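Local coordinates for protein 4-alpha-glucanotransferase (Corynebacterium glutamicum, PDB 5B68) that is an amylomaltase, also called disproportionating enzyme, that combines an N-terminal beta-sandwich domain with a TIM-barrel domain, at residues 203-208 against 214-219; 379-384 against 502-507; 553-558 against 636-641; 646-651 against 701-706. One frame throughout, in Å; residues are numbered along the deposited sequence.

Contact 1. Residues 203-208 against 214-219; sequences NLASVV and DFLLIN
With CG opposite the backbone N (chi1 180°), the side chain of L216 stands up from strand 215-218 and pushes its branched end against helix 198-209. In L204 CG is likewise anti to the backbone N (-177°), which carries its fork out from the helix to cross that of L216 at about a right angle, with L204 CD2 4.2 Å from L216 CD1. The fork of L216 divides its contacts. CD1 serves L204 and, more loosely, V208, whose CG2 is 4.5 Å away; CD2 lies against A205, 4.0 Å from A205 CB and 3.9 Å from A205 N. Leucine suits the place because its two methyls reach both neighbouring patches of one helix face, while the small alanine lets the strand side chain come close to the helix backbone.

The pair belongs to the beta-alpha-beta unit made of strand 177-182, helix 198-209 and strand 215-218 in the TIM barrel. The axes of the two short segments approach to 8.6 Å and run at 139° to each other, as the helix returns across the outside of the barrel. V208 and L216 also touch V180 of the preceding strand, and A205 reaches I383 of strand 382-387. The same alanine meets A374 of helix 349-376, so its small side chain serves a helix-helix contact as well as the packing on the sheet.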
loop_
_atom_site.group_PDB
_atom_site.type_symbol
_atom_site.label_atom_id
_atom_site.label_comp_id
_atom_site.label_asym_id
_atom_site.label_seq_id
_atom_site.Cartn_x
_atom_site.Cartn_y
_atom_site.Cartn_z
ATOM N N ASN A 203 -12.507 -18.239 3.516
ATOM C CA ASN A 203 -13.311 -18.843 4.577
ATOM C C ASN A 203 -13.752 -17.732 5.538
ATOM O O ASN A 203 -14.949 -17.583 5.773
ATOM C CB ASN A 203 -12.454 -19.892 5.323
ATOM C CG ASN A 203 -13.271 -20.744 6.319
ATOM O OD1 ASN A 203 -14.494 -20.532 6.519
ATOM N ND2 ASN A 203 -12.572 -21.670 6.993
ATOM N N LEU A 204 -12.786 -16.968 6.037
ATOM C CA LEU A 204 -13.053 -15.846 6.964
ATOM C C LEU A 204 -14.024 -14.882 6.284
ATOM O O LEU A 204 -14.990 -14.427 6.939
ATOM C CB LEU A 204 -11.821 -15.151 7.411
ATOM C CG LEU A 204 -11.916 -14.008 8.413
ATOM C CD1 LEU A 204 -12.620 -14.443 9.669
ATOM C CD2 LEU A 204 -10.569 -13.416 8.670
ATOM N N ALA A 205 -13.806 -14.539 5.019
ATOM C CA ALA A 205 -14.720 -13.586 4.351
ATOM C C ALA A 205 -16.120 -14.114 4.363
ATOM O O ALA A 205 -17.072 -13.364 4.719
ATOM C CB ALA A 205 -14.320 -13.291 2.904
ATOM N N SER A 206 -16.245 -15.414 4.078
ATOM C CA SER A 206 -17.600 -15.991 3.962
ATOM C C SER A 206 -18.254 -15.980 5.349
ATOM O O SER A 206 -19.453 -15.749 5.449
ATOM C CB SER A 206 -17.634 -17.366 3.277
ATOM O OG SER A 206 -17.063 -18.300 4.153
ATOM N N VAL A 207 -17.489 -16.196 6.407
ATOM C CA VAL A 207 -18.053 -16.223 7.764
ATOM C C VAL A 207 -18.519 -14.856 8.205
ATOM O O VAL A 207 -19.619 -14.687 8.658
ATOM C CB VAL A 207 -16.997 -16.734 8.769
ATOM C CG1 VAL A 207 -17.378 -16.427 10.219
ATOM C CG2 VAL A 207 -16.750 -18.204 8.595
ATOM N N VAL A 208 -17.693 -13.838 8.054
ATOM C CA VAL A 208 -18.081 -12.506 8.615
ATOM C C VAL A 208 -19.155 -11.928 7.730
ATOM O O VAL A 208 -19.917 -11.087 8.183
ATOM C CB VAL A 208 -16.900 -11.558 8.800
ATOM C CG1 VAL A 208 -15.891 -12.117 9.779
ATOM C CG2 VAL A 208 -16.204 -11.279 7.475
ATOM N N ASP A 214 -19.557 -6.263 4.492
ATOM C CA ASP A 214 -19.488 -6.115 3.026
ATOM C C ASP A 214 -18.036 -6.121 2.471
ATOM O O ASP A 214 -17.873 -6.233 1.228
ATOM C CB ASP A 214 -20.237 -4.880 2.557
ATOM C CG ASP A 214 -21.716 -5.182 2.271
ATOM O OD1 ASP A 214 -21.960 -6.197 1.600
ATOM O OD2 ASP A 214 -22.607 -4.457 2.805
ATOM N N PHE A 215 -17.047 -6.066 3.348
ATOM C CA PHE A 215 -15.679 -6.236 2.929
ATOM C C PHE A 215 -14.852 -6.892 4.011
ATOM O O PHE A 215 -15.216 -6.861 5.155
ATOM C CB PHE A 215 -15.068 -4.904 2.513
ATOM C CG PHE A 215 -14.967 -3.911 3.612
ATOM C CD1 PHE A 215 -13.861 -3.876 4.410
ATOM C CD2 PHE A 215 -15.958 -2.992 3.826
ATOM C CE1 PHE A 215 -13.753 -2.968 5.420
ATOM C CE2 PHE A 215 -15.854 -2.075 4.836
ATOM C CZ PHE A 215 -14.754 -2.058 5.628
ATOM N N LEU A 216 -13.743 -7.486 3.604
ATOM C CA LEU A 216 -12.739 -7.972 4.514
ATOM C C LEU A 216 -11.397 -7.312 4.136
ATOM O O LEU A 216 -10.790 -7.635 3.126
ATOM C CB LEU A 216 -12.615 -9.490 4.443
ATOM C CG LEU A 216 -11.582 -10.087 5.359
ATOM C CD1 LEU A 216 -11.977 -9.930 6.823
ATOM C CD2 LEU A 216 -11.398 -11.533 4.986
ATOM N N LEU A 217 -11.011 -6.341 4.950
ATOM C CA LEU A 217 -9.734 -5.610 4.769
ATOM C C LEU A 217 -8.677 -6.436 5.389
ATOM O O LEU A 217 -8.788 -6.849 6.559
ATOM C CB LEU A 217 -9.810 -4.213 5.414
ATOM C CG LEU A 217 -8.577 -3.370 5.605
ATOM C CD1 LEU A 217 -7.938 -3.054 4.247
ATOM C CD2 LEU A 217 -8.859 -2.042 6.248
ATOM N N ILE A 218 -7.596 -6.624 4.653
ATOM C CA ILE A 218 -6.463 -7.370 5.097
ATOM C C ILE A 218 -5.134 -6.598 5.012
ATOM O O ILE A 218 -5.041 -5.473 4.516
ATOM C CB ILE A 218 -6.364 -8.746 4.403
ATOM C CG1 ILE A 218 -6.159 -8.561 2.881
ATOM C CG2 ILE A 218 -7.613 -9.569 4.698
ATOM C CD1 ILE A 218 -5.838 -9.819 2.142
ATOM N N ASN A 219 -4.120 -7.189 5.611
ATOM C CA ASN A 219 -2.755 -6.701 5.463
ATOM C C ASN A 219 -2.274 -6.825 4.040
ATOM O O ASN A 219 -2.803 -7.618 3.283
ATOM C CB ASN A 219 -1.792 -7.495 6.361
ATOM C CG ASN A 219 -1.889 -8.997 6.112
ATOM O OD1 ASN A 219 -1.057 -9.630 5.381
ATOM N ND2 ASN A 219 -2.892 -9.587 6.641
#

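Contact 2. Residues 379-384 against 502-507; sequences MSIGIM and GAVVIG
The segments carrying I381 and M384, and V504 and I506, share no backbone hydrogen bond: the nearest alpha carbons, I381 CA and A503 CA, are 7.5 Å apart. The chain enters strand 382-387 through G382, whose backbone angles, with phi at 93°, would press a side chain against the preceding carbonyl, so glycine suits this first residue of the strand. Strand 504-507 follows helix 487-500 by way of G502, which has positive phi and closes that helix with a Schellman motif.

The two segments are joined by side chains alone. I381 reaches over with its delta methyl, CD1 lying 4.1 Å from V504 CG2, the two side chains crossing at about a right angle. Strand 456-459 stands between the two strands in the parallel sheet of the TIM barrel, so these residues meet within the barrel, as second neighbours across its curved inner surface. V505, of opposite parity, points instead to helix 487-500.

M384 is flexible enough to fill the place between two branched residues. Its chain runs out extended and then bends at chi3 (-62°), turning CE back so that both SD and CE lie against I506 CD1, at 3.4 and 3.5 Å. The sulfur approach is close, and I506 chi2 (139°) is off a staggered value. M384 CE also approaches V504 CG1, at 4.3 Å, while F215 and L217 of strand 215-218 touch the methionine too.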
loop_
_atom_site.group_PDB
_atom_site.type_symbol
_atom_site.label_atom_id
_atom_site.label_comp_id
_atom_site.label_asym_id
_atom_site.label_seq_id
_atom_site.Cartn_x
_atom_site.Cartn_y
_atom_site.Cartn_z
ATOM N N MET A 379 -20.930 -10.317 -0.015
ATOM C CA MET A 379 -20.202 -9.065 0.115
ATOM C C MET A 379 -20.313 -8.205 -1.145
ATOM O O MET A 379 -20.054 -8.665 -2.233
ATOM C CB MET A 379 -18.731 -9.328 0.410
ATOM C CG MET A 379 -18.447 -9.948 1.755
ATOM S SD MET A 379 -16.740 -9.729 2.256
ATOM C CE MET A 379 -16.872 -9.928 4.026
ATOM N N SER A 380 -20.685 -6.947 -0.959
ATOM C CA SER A 380 -20.712 -5.952 -2.018
ATOM C C SER A 380 -19.329 -5.560 -2.550
ATOM O O SER A 380 -19.169 -5.245 -3.716
ATOM C CB SER A 380 -21.537 -4.732 -1.622
ATOM O OG SER A 380 -20.841 -3.894 -0.753
ATOM N N ILE A 381 -18.366 -5.512 -1.645
ATOM C CA ILE A 381 -16.995 -5.190 -1.987
ATOM C C ILE A 381 -16.099 -6.419 -2.064
ATOM O O ILE A 381 -15.475 -6.646 -3.061
ATOM C CB ILE A 381 -16.426 -4.200 -0.959
ATOM C CG1 ILE A 381 -17.170 -2.884 -1.068
ATOM C CG2 ILE A 381 -14.944 -3.977 -1.138
ATOM C CD1 ILE A 381 -17.099 -2.052 0.180
ATOM N N GLY A 382 -16.112 -7.245 -1.033
ATOM C CA GLY A 382 -15.198 -8.367 -0.995
ATOM C C GLY A 382 -13.896 -8.085 -0.275
ATOM O O GLY A 382 -13.859 -7.362 0.680
ATOM N N ILE A 383 -12.835 -8.734 -0.710
ATOM C CA ILE A 383 -11.541 -8.479 -0.140
ATOM C C ILE A 383 -11.143 -7.050 -0.457
ATOM O O ILE A 383 -11.272 -6.614 -1.580
ATOM C CB ILE A 383 -10.479 -9.425 -0.719
ATOM C CG1 ILE A 383 -10.930 -10.882 -0.586
ATOM C CG2 ILE A 383 -9.144 -9.189 -0.039
ATOM C CD1 ILE A 383 -11.448 -11.230 0.777
ATOM N N MET A 384 -10.629 -6.359 0.544
ATOM C CA MET A 384 -10.023 -5.068 0.337
ATOM C C MET A 384 -8.542 -5.235 0.655
ATOM O O MET A 384 -8.149 -5.556 1.735
ATOM C CB MET A 384 -10.720 -4.013 1.204
ATOM C CG MET A 384 -10.051 -2.667 1.295
ATOM S SD MET A 384 -10.944 -1.571 2.416
ATOM C CE MET A 384 -12.487 -1.519 1.516
ATOM N N GLY A 502 -13.765 -1.541 -10.557
ATOM C CA GLY A 502 -15.040 -1.330 -9.806
ATOM C C GLY A 502 -14.822 -1.206 -8.302
ATOM O O GLY A 502 -15.637 -1.647 -7.484
ATOM N N ALA A 503 -13.671 -0.655 -7.961
ATOM C CA ALA A 503 -13.180 -0.630 -6.582
ATOM C C ALA A 503 -13.371 0.624 -5.764
ATOM O O ALA A 503 -13.450 1.727 -6.262
ATOM C CB ALA A 503 -11.669 -1.038 -6.577
ATOM N N VAL A 504 -13.325 0.419 -4.444
ATOM C CA VAL A 504 -13.221 1.467 -3.412
ATOM C C VAL A 504 -11.755 1.796 -3.291
ATOM O O VAL A 504 -10.866 0.872 -3.322
ATOM C CB VAL A 504 -13.738 0.950 -2.060
ATOM C CG1 VAL A 504 -13.410 1.879 -0.935
ATOM C CG2 VAL A 504 -15.243 0.818 -2.135
ATOM N N VAL A 505 -11.476 3.081 -3.085
ATOM C CA VAL A 505 -10.171 3.520 -2.717
ATOM C C VAL A 505 -10.164 4.260 -1.364
ATOM O O VAL A 505 -10.856 5.280 -1.218
ATOM C CB VAL A 505 -9.503 4.427 -3.788
ATOM C CG1 VAL A 505 -8.100 4.798 -3.383
ATOM C CG2 VAL A 505 -9.487 3.696 -5.128
ATOM N N ILE A 506 -9.368 3.772 -0.431
ATOM C CA ILE A 506 -9.195 4.421 0.850
ATOM C C ILE A 506 -7.757 4.890 1.029
ATOM O O ILE A 506 -6.835 4.158 0.820
ATOM C CB ILE A 506 -9.588 3.490 2.001
ATOM C CG1 ILE A 506 -11.079 3.207 1.937
ATOM C CG2 ILE A 506 -9.222 4.083 3.343
ATOM C CD1 ILE A 506 -11.421 1.771 2.226
ATOM N N GLY A 507 -7.610 6.135 1.434
ATOM C CA GLY A 507 -6.315 6.728 1.535
ATOM C C GLY A 507 -6.098 7.024 2.970
ATOM O O GLY A 507 -6.901 7.653 3.614
#

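Contact 3. Residues 553-558 against 636-641; sequences ALTTVT and TFVAKT
The apolar contact centres on V638, whose two methyls reach the strand at different points. CG1 lies 4.1 Å from T555 CG2 and 3.9 Å from T555 O, the two side chains sliding past each other in opposite directions. CG2 instead meets V557 CG2 at 4.0 Å, beyond the end of the strand. A beta-branched valine suits this place because its methyls diverge directly from CB and touch two residues without a long reach. T555 is turned to match: chi1 of -63° sets OG1 beside the backbone N and CG2 anti to it, which puts the methyl toward V638 and swings the hydroxyl aside.

No hydrogen bond crosses between the two segments; the polar groups next to the apolar contact are satisfied locally. T555 OG1 is bonded to S643 OG, so the threonine can offer its methyl to V638 while its buried hydroxyl is satisfied. At the end of helix 627-639, V638 O is gripped twice by T641: by OG1 at 2.8 Å, in the carbonyl plane with a C=O...O angle of 156°, and by the backbone N at 3.1 Å. T641 thus binds a carbonyl of the last turn with both its hydroxyl and its backbone N-H as the chain leaves the helix.

V638 also touches T646, so helix 627-639 covers both strand 553-556 and its neighbour, strand 645-649. The helix precedes strand 645-649 in the chain and packs on it and on the parallel strand 553-556, the beta-alpha-beta crossover of a TIM barrel, with the helix on the outside.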
loop_
_atom_site.group_PDB
_atom_site.type_symbol
_atom_site.label_atom_id
_atom_site.label_comp_id
_atom_site.label_asym_id
_atom_site.label_seq_id
_atom_site.Cartn_x
_atom_site.Cartn_y
_atom_site.Cartn_z
ATOM N N ALA A 553 -15.165 8.568 4.038
ATOM C CA ALA A 553 -14.165 7.982 4.917
ATOM C C ALA A 553 -14.473 6.534 5.279
ATOM O O ALA A 553 -15.617 6.124 5.298
ATOM C CB ALA A 553 -14.016 8.783 6.200
ATOM N N LEU A 554 -13.408 5.819 5.593
ATOM C CA LEU A 554 -13.446 4.612 6.368
ATOM C C LEU A 554 -13.221 4.965 7.852
ATOM O O LEU A 554 -12.159 5.500 8.238
ATOM C CB LEU A 554 -12.327 3.659 5.950
ATOM C CG LEU A 554 -12.245 2.355 6.794
ATOM C CD1 LEU A 554 -13.395 1.511 6.349
ATOM C CD2 LEU A 554 -10.931 1.712 6.488
ATOM N N THR A 555 -14.201 4.637 8.684
ATOM C CA THR A 555 -14.087 4.885 10.135
ATOM C C THR A 555 -13.934 3.580 10.932
ATOM O O THR A 555 -14.696 2.601 10.735
ATOM C CB THR A 555 -15.298 5.710 10.617
ATOM O OG1 THR A 555 -15.258 6.971 9.958
ATOM C CG2 THR A 555 -15.188 5.976 12.114
ATOM N N THR A 556 -12.926 3.514 11.789
ATOM C CA THR A 556 -12.695 2.350 12.622
ATOM C C THR A 556 -12.544 2.815 14.061
ATOM O O THR A 556 -12.303 4.041 14.301
ATOM C CB THR A 556 -11.357 1.613 12.299
ATOM O OG1 THR A 556 -10.266 2.569 12.243
ATOM C CG2 THR A 556 -11.502 0.946 11.068
ATOM N N VAL A 557 -12.615 1.858 14.969
ATOM C CA VAL A 557 -12.306 2.136 16.381
ATOM C C VAL A 557 -10.801 2.123 16.511
ATOM O O VAL A 557 -10.216 2.944 17.194
ATOM C CB VAL A 557 -12.886 1.088 17.323
ATOM C CG1 VAL A 557 -12.410 1.324 18.755
ATOM C CG2 VAL A 557 -14.400 1.020 17.190
ATOM N N THR A 558 -10.173 1.135 15.886
ATOM C CA THR A 558 -8.764 0.873 16.084
ATOM C C THR A 558 -8.079 0.397 14.784
ATOM O O THR A 558 -8.687 0.461 13.761
ATOM C CB THR A 558 -8.549 -0.097 17.238
ATOM O OG1 THR A 558 -7.167 -0.076 17.640
ATOM C CG2 THR A 558 -8.988 -1.502 16.888
ATOM N N THR A 636 -21.276 0.640 18.244
ATOM C CA THR A 636 -22.509 1.326 17.904
ATOM C C THR A 636 -22.276 2.799 17.510
ATOM O O THR A 636 -22.929 3.336 16.522
ATOM C CB THR A 636 -23.530 1.232 19.107
ATOM O OG1 THR A 636 -23.876 -0.155 19.307
ATOM C CG2 THR A 636 -24.741 1.960 18.762
ATOM N N PHE A 637 -21.465 3.463 18.303
ATOM C CA PHE A 637 -21.106 4.880 18.078
ATOM C C PHE A 637 -20.524 5.055 16.649
ATOM O O PHE A 637 -21.000 5.838 15.893
ATOM C CB PHE A 637 -20.100 5.305 19.114
ATOM C CG PHE A 637 -19.602 6.709 18.940
ATOM C CD1 PHE A 637 -20.414 7.788 19.206
ATOM C CD2 PHE A 637 -18.311 6.961 18.463
ATOM C CE1 PHE A 637 -19.994 9.097 19.031
ATOM C CE2 PHE A 637 -17.892 8.286 18.280
ATOM C CZ PHE A 637 -18.715 9.353 18.587
ATOM N N VAL A 638 -19.596 4.171 16.295
ATOM C CA VAL A 638 -18.972 4.185 14.937
ATOM C C VAL A 638 -19.981 3.822 13.861
ATOM O O VAL A 638 -20.067 4.519 12.846
ATOM C CB VAL A 638 -17.768 3.254 14.945
ATOM C CG1 VAL A 638 -17.379 2.809 13.542
ATOM C CG2 VAL A 638 -16.620 3.943 15.650
ATOM N N ALA A 639 -20.813 2.804 14.126
ATOM C CA ALA A 639 -21.772 2.312 13.120
ATOM C C ALA A 639 -22.771 3.402 12.699
ATOM O O ALA A 639 -23.234 3.429 11.547
ATOM C CB ALA A 639 -22.530 1.049 13.635
ATOM N N LYS A 640 -23.129 4.286 13.651
ATOM C CA LYS A 640 -24.145 5.328 13.382
ATOM C C LYS A 640 -23.555 6.663 13.028
ATOM O O LYS A 640 -24.298 7.658 12.901
ATOM C CB LYS A 640 -25.173 5.428 14.535
ATOM C CG LYS A 640 -26.007 4.152 14.828
ATOM C CD LYS A 640 -26.570 3.468 13.584
ATOM C CE LYS A 640 -27.617 2.424 13.930
ATOM N NZ LYS A 640 -27.384 1.179 13.155
ATOM N N THR A 641 -22.244 6.702 12.724
ATOM C CA THR A 641 -21.668 7.880 12.084
ATOM C C THR A 641 -22.131 7.975 10.625
ATOM O O THR A 641 -22.580 7.000 10.066
ATOM C CB THR A 641 -20.130 7.867 12.060
ATOM O OG1 THR A 641 -19.647 6.744 11.267
ATOM C CG2 THR A 641 -19.555 7.845 13.417
#

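Contact 4. Residues 646-651 against 701-706; sequences TCVCLV and KASKRD
R705 lays the face of its guanidinium against the methyl of T646: CG2 sits 3.5 Å above the plane, over its centre. The two side chains come from opposite directions, and T646 OG1 rests beside the aliphatic part of the arginine, 3.3 Å from R705 CD. A bend at chi3 (77°) turns the guanidinium to meet the threonine. The flat charged group is gripped by backbone carbonyls beyond the segments: NE bonds A639 O, and NH2 bonds both S643 O and R177 O. Arginine suits the place because it can give several N-H groups at its rim to carbonyls while its face takes up a methyl.

These carbonyls come from just before strand 645-649, from helix 627-639 and from the start of strand 177-182. In the TIM barrel, strand 645-649 is the last in the chain and lies beside the first, 177-182, so the residues after helix 694-702, the final helix of the chain, pack where the barrel closes on itself.

Threonine is apt at 646 because it offers a methyl to the guanidinium and a hydroxyl to a single bridging water. With chi1 at 54°, OG1 lies between the backbone N and carbonyl carbon and meets this water at 2.7 Å, which in turn donates to S703 O at 2.8 Å, bridging the two segments. OG1 also has a weak bond to R177 O.

Further along, V648 pushes CG2 against S703, 3.2 Å from OG and a tight 3.4 Å from CB. The small serine admits the valine this closely, and its hydroxyl is bonded back to V699 O of helix 694-702. H635 of helix 627-639 touches both residues.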
loop_
_atom_site.group_PDB
_atom_site.type_symbol
_atom_site.label_atom_id
_atom_site.label_comp_id
_atom_site.label_asym_id
_atom_site.label_seq_id
_atom_site.Cartn_x
_atom_site.Cartn_y
_atom_site.Cartn_z
ATOM N N THR A 646 -17.449 1.669 7.562
ATOM C CA THR A 646 -16.909 1.441 8.930
ATOM C C THR A 646 -16.245 0.090 8.977
ATOM O O THR A 646 -16.600 -0.776 8.215
ATOM C CB THR A 646 -18.021 1.500 9.989
ATOM O OG1 THR A 646 -19.040 0.592 9.605
ATOM C CG2 THR A 646 -18.546 2.843 10.068
ATOM N N CYS A 647 -15.323 -0.118 9.896
ATOM C CA CYS A 647 -14.560 -1.329 9.918
ATOM C C CYS A 647 -14.431 -1.780 11.332
ATOM O O CYS A 647 -14.070 -0.957 12.196
ATOM C CB CYS A 647 -13.141 -1.144 9.304
ATOM S SG CYS A 647 -12.374 -2.776 9.051
ATOM N N VAL A 648 -14.838 -3.038 11.559
ATOM C CA VAL A 648 -14.730 -3.716 12.843
ATOM C C VAL A 648 -13.463 -4.512 12.710
ATOM O O VAL A 648 -13.339 -5.286 11.779
ATOM C CB VAL A 648 -15.919 -4.701 13.075
ATOM C CG1 VAL A 648 -15.769 -5.468 14.393
ATOM C CG2 VAL A 648 -17.226 -3.989 12.933
ATOM N N CYS A 649 -12.541 -4.323 13.623
ATOM C CA CYS A 649 -11.374 -5.183 13.690
ATOM C C CYS A 649 -11.708 -6.530 14.318
ATOM O O CYS A 649 -12.312 -6.618 15.381
ATOM C CB CYS A 649 -10.220 -4.512 14.402
ATOM S SG CYS A 649 -9.575 -3.003 13.556
ATOM N N LEU A 650 -11.260 -7.604 13.643
ATOM C CA LEU A 650 -11.566 -8.941 14.019
ATOM C C LEU A 650 -11.086 -9.179 15.444
ATOM O O LEU A 650 -11.752 -9.896 16.220
ATOM C CB LEU A 650 -10.887 -9.984 13.072
ATOM C CG LEU A 650 -11.213 -11.446 13.372
ATOM C CD1 LEU A 650 -12.717 -11.675 13.154
ATOM C CD2 LEU A 650 -10.357 -12.402 12.503
ATOM N N VAL A 651 -9.943 -8.613 15.778
ATOM C CA VAL A 651 -9.394 -8.750 17.136
ATOM C C VAL A 651 -10.409 -8.312 18.193
ATOM O O VAL A 651 -10.422 -8.879 19.289
ATOM C CB VAL A 651 -8.079 -7.925 17.353
ATOM C CG1 VAL A 651 -6.928 -8.573 16.605
ATOM C CG2 VAL A 651 -8.192 -6.464 16.984
ATOM N N LYS A 701 -23.518 -7.477 16.081
ATOM C CA LYS A 701 -24.828 -6.801 16.148
ATOM C C LYS A 701 -24.705 -5.316 16.408
ATOM O O LYS A 701 -25.446 -4.536 15.798
ATOM C CB LYS A 701 -25.722 -7.411 17.258
ATOM C CG LYS A 701 -26.296 -8.744 16.854
ATOM C CD LYS A 701 -27.455 -9.193 17.757
ATOM C CE LYS A 701 -27.835 -10.656 17.476
ATOM N NZ LYS A 701 -26.795 -11.636 17.922
ATOM N N ALA A 702 -23.805 -4.939 17.306
ATOM C CA ALA A 702 -23.517 -3.539 17.636
ATOM C C ALA A 702 -22.965 -2.772 16.456
ATOM O O ALA A 702 -23.142 -1.540 16.362
ATOM C CB ALA A 702 -22.581 -3.453 18.863
ATOM N N SER A 703 -22.357 -3.476 15.499
ATOM C CA SER A 703 -21.764 -2.795 14.323
ATOM C C SER A 703 -22.691 -2.678 13.137
ATOM O O SER A 703 -22.307 -2.108 12.127
ATOM C CB SER A 703 -20.468 -3.535 13.915
ATOM O OG SER A 703 -19.589 -3.561 15.069
ATOM N N LYS A 704 -23.908 -3.224 13.249
ATOM C CA LYS A 704 -24.764 -3.294 12.081
ATOM C C LYS A 704 -25.194 -1.918 11.681
ATOM O O LYS A 704 -25.437 -1.089 12.519
ATOM C CB LYS A 704 -25.929 -4.276 12.307
ATOM C CG LYS A 704 -25.508 -5.695 11.987
ATOM C CD LYS A 704 -26.689 -6.612 11.824
ATOM C CE LYS A 704 -26.238 -8.019 11.508
ATOM N NZ LYS A 704 -27.255 -9.003 11.999
ATOM N N ARG A 705 -25.277 -1.644 10.389
ATOM C CA ARG A 705 -25.590 -0.272 9.995
ATOM C C ARG A 705 -27.030 0.013 9.591
ATOM O O ARG A 705 -27.445 1.184 9.630
ATOM C CB ARG A 705 -24.625 0.193 8.940
ATOM C CG ARG A 705 -23.226 -0.056 9.503
ATOM C CD ARG A 705 -22.245 0.803 8.781
ATOM N NE ARG A 705 -22.247 2.194 9.184
ATOM C CZ ARG A 705 -21.684 3.188 8.498
ATOM N NH1 ARG A 705 -21.747 4.473 8.913
ATOM N NH2 ARG A 705 -21.035 2.937 7.355
ATOM N N ASP A 706 -27.796 -1.026 9.267
ATOM C CA ASP A 706 -29.202 -0.826 8.835
ATOM C C ASP A 706 -30.164 -1.499 9.815
ATOM O O ASP A 706 -31.336 -1.603 9.531
ATOM C CB ASP A 706 -29.411 -1.299 7.375
ATOM C CG ASP A 706 -29.235 -2.803 7.204
ATOM O OD1 ASP A 706 -29.195 -3.557 8.211
ATOM O OD2 ASP A 706 -29.156 -3.246 6.042
HETATM O O HOH W 1 -20.048 -0.499 11.840
#

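How the contacts relate
All four contacts reach the one parallel sheet of the barrel. Contacts 1 and 2, with centres about 11 Å apart, are joined edge to edge: L216 N lies 2.9 Å from G382 O and L216 O 2.9 Å from M384 N, probable hydrogen bonds between neighbouring strands. Contacts 3 and 4 are closer, about 8 Å between centres; probable hydrogen bonds join T555 O to C647 N (2.9 Å) and, from helix end to C-terminal segment, A639 O to R705 NE (2.8 Å). Inside the barrel the two pairs meet at F215, whose CZ is 3.4 Å from T646 O and 3.9 Å from L554 CD1, and at L554, whose CB is 4.1 Å from I506 CG2. Contacts 2 and 4 do not touch.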